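Local coordinates for protein probable 2-hydroxyhepta-2,4-diene-1,7-dioate isomerase (Thermus thermophilus, PDB 2DFU) that is probably a metal-dependent isomerase of the fumarylacetoacetate hydrolase family, likely acting on 2-hydroxyhepta-2,4-diene-1,7-dioate, at residues A[74-79]-A[202-207]. Sequence-based numbering, arbitrary orientation.
Sequences KEPGLF and MIFSVA
Pro76 lays its ring over one face of the Phe204 phenyl group, a CH-pi contact in which Pro76 CG sits 3.6 Å from the centroid of the Phe204 ring and 12° off its normal. The far end of the phenyl ring reaches the backbone of the loop that carries Pro76: Phe204 CZ lies 3.5 Å from Pro76 N and 3.4 Å from Glu75 C, while Phe204 CE1 comes within 3.6 Å of Lys74 O, which lies at the ring edge, near its plane. On the opposite face, Ile203 CG2 stands 3.7 Å above the plane over the ring centre, so the aromatic group is sandwiched between two aliphatic groups. With Phe204 CG anti to its own carbonyl carbon (chi1 -57°), the ring projects across to Pro76. In the fumarylacetoacetate hydrolase domain, this contact joins the loop entering strand 78-81 to the turn leading into helix 206-214. An alanine in place of Phe204 would probably leave Pro76 CG without its aromatic partner and open a gap between Pro76 and Ile203. The backbone behind the ring is fixed by a hydrogen bond from Phe204 N to Asn56 OD1, and Ser205 is the N-cap of the helix. Tyr212 of that helix packs on Pro76, and Gly77 pairs through its backbone with Gly54. Glu75 packs on Lys154 of the second subunit.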
loop_
_atom_site.group_PDB
_atom_site.type_symbol
_atom_site.label_atom_id
_atom_site.label_comp_id
_atom_site.label_asym_id
_atom_site.label_seq_id
_atom_site.Cartn_x
_atom_site.Cartn_y
_atom_site.Cartn_z
ATOM N N LYS A 74 3.014 6.493 23.338
ATOM C CA LYS A 74 2.127 7.640 23.522
ATOM C C LYS A 74 1.153 7.733 22.350
ATOM O O LYS A 74 0.009 8.157 22.508
ATOM C CB LYS A 74 2.953 8.927 23.604
ATOM C CG LYS A 74 3.935 9.098 22.444
ATOM C CD LYS A 74 4.575 10.485 22.418
ATOM C CE LYS A 74 3.618 11.556 21.892
ATOM N NZ LYS A 74 2.421 11.772 22.759
ATOM N N GLU A 75 1.632 7.349 21.170
ATOM C CA GLU A 75 0.820 7.358 19.957
ATOM C C GLU A 75 0.903 5.970 19.339
ATOM O O GLU A 75 1.871 5.238 19.558
ATOM C CB GLU A 75 1.349 8.375 18.941
ATOM C CG GLU A 75 1.423 9.807 19.432
ATOM C CD GLU A 75 1.767 10.787 18.320
ATOM O OE1 GLU A 75 2.720 10.517 17.559
ATOM O OE2 GLU A 75 1.086 11.829 18.210
ATOM N N PRO A 76 -0.116 5.584 18.558
ATOM C CA PRO A 76 -0.092 4.260 17.930
ATOM C C PRO A 76 1.079 4.154 16.952
ATOM O O PRO A 76 1.262 5.027 16.109
ATOM C CB PRO A 76 -1.436 4.196 17.205
ATOM C CG PRO A 76 -2.312 5.125 18.000
ATOM C CD PRO A 76 -1.388 6.276 18.287
ATOM N N GLY A 77 1.889 3.109 17.086
ATOM C CA GLY A 77 2.995 2.915 16.163
ATOM C C GLY A 77 2.358 2.283 14.940
ATOM O O GLY A 77 1.522 1.390 15.087
ATOM N N LEU A 78 2.728 2.726 13.742
ATOM C CA LEU A 78 2.117 2.183 12.530
ATOM C C LEU A 78 3.090 1.657 11.485
ATOM O O LEU A 78 4.250 2.065 11.432
ATOM C CB LEU A 78 1.259 3.257 11.861
ATOM C CG LEU A 78 0.186 3.984 12.674
ATOM C CD1 LEU A 78 -0.315 5.177 11.871
ATOM C CD2 LEU A 78 -0.963 3.047 13.010
ATOM N N PHE A 79 2.604 0.738 10.656
ATOM C CA PHE A 79 3.388 0.203 9.553
ATOM C C PHE A 79 2.426 -0.260 8.469
ATOM O O PHE A 79 1.251 -0.532 8.740
ATOM C CB PHE A 79 4.332 -0.932 9.992
ATOM C CG PHE A 79 3.642 -2.145 10.542
ATOM C CD1 PHE A 79 3.341 -2.238 11.896
ATOM C CD2 PHE A 79 3.344 -3.223 9.715
ATOM C CE1 PHE A 79 2.755 -3.393 12.421
ATOM C CE2 PHE A 79 2.758 -4.381 10.228
ATOM C CZ PHE A 79 2.464 -4.468 11.581
ATOM N N MET A 202 -6.953 -2.973 25.084
ATOM C CA MET A 202 -6.190 -2.270 24.058
ATOM C C MET A 202 -5.687 -0.935 24.589
ATOM O O MET A 202 -6.418 -0.213 25.265
ATOM C CB MET A 202 -7.043 -2.003 22.813
ATOM C CG MET A 202 -7.156 -3.162 21.830
ATOM S SD MET A 202 -8.093 -2.649 20.364
ATOM C CE MET A 202 -8.205 -4.230 19.434
ATOM N N ILE A 203 -4.438 -0.615 24.277
ATOM C CA ILE A 203 -3.852 0.649 24.698
ATOM C C ILE A 203 -4.586 1.746 23.940
ATOM O O ILE A 203 -4.971 2.772 24.510
ATOM C CB ILE A 203 -2.356 0.686 24.363
ATOM C CG1 ILE A 203 -1.639 -0.424 25.140
ATOM C CG2 ILE A 203 -1.782 2.063 24.669
ATOM C CD1 ILE A 203 -0.170 -0.571 24.815
ATOM N N PHE A 204 -4.786 1.510 22.646
ATOM C CA PHE A 204 -5.500 2.447 21.787
ATOM C C PHE A 204 -6.721 1.716 21.260
ATOM O O PHE A 204 -6.608 0.610 20.722
ATOM C CB PHE A 204 -4.625 2.873 20.609
ATOM C CG PHE A 204 -3.320 3.477 21.020
ATOM C CD1 PHE A 204 -3.280 4.734 21.609
ATOM C CD2 PHE A 204 -2.132 2.773 20.847
ATOM C CE1 PHE A 204 -2.075 5.283 22.024
ATOM C CE2 PHE A 204 -0.915 3.313 21.260
ATOM C CZ PHE A 204 -0.886 4.571 21.851
ATOM N N SER A 205 -7.890 2.320 21.427
ATOM C CA SER A 205 -9.114 1.708 20.944
ATOM C C SER A 205 -9.140 1.760 19.414
ATOM O O SER A 205 -8.370 2.495 18.782
ATOM C CB SER A 205 -10.332 2.455 21.491
ATOM O OG SER A 205 -10.496 3.704 20.831
ATOM N N VAL A 206 -10.033 0.982 18.820
ATOM C CA VAL A 206 -10.171 0.967 17.372
ATOM C C VAL A 206 -10.534 2.369 16.890
ATOM O O VAL A 206 -9.983 2.862 15.909
ATOM C CB VAL A 206 -11.267 -0.029 16.937
ATOM C CG1 VAL A 206 -11.543 0.107 15.443
ATOM C CG2 VAL A 206 -10.828 -1.444 17.283
ATOM N N ALA A 207 -11.460 3.010 17.595
ATOM C CA ALA A 207 -11.891 4.354 17.234
ATOM C C ALA A 207 -10.730 5.345 17.266
ATOM O O ALA A 207 -10.631 6.220 16.407
ATOM C CB ALA A 207 -13.001 4.809 18.170
#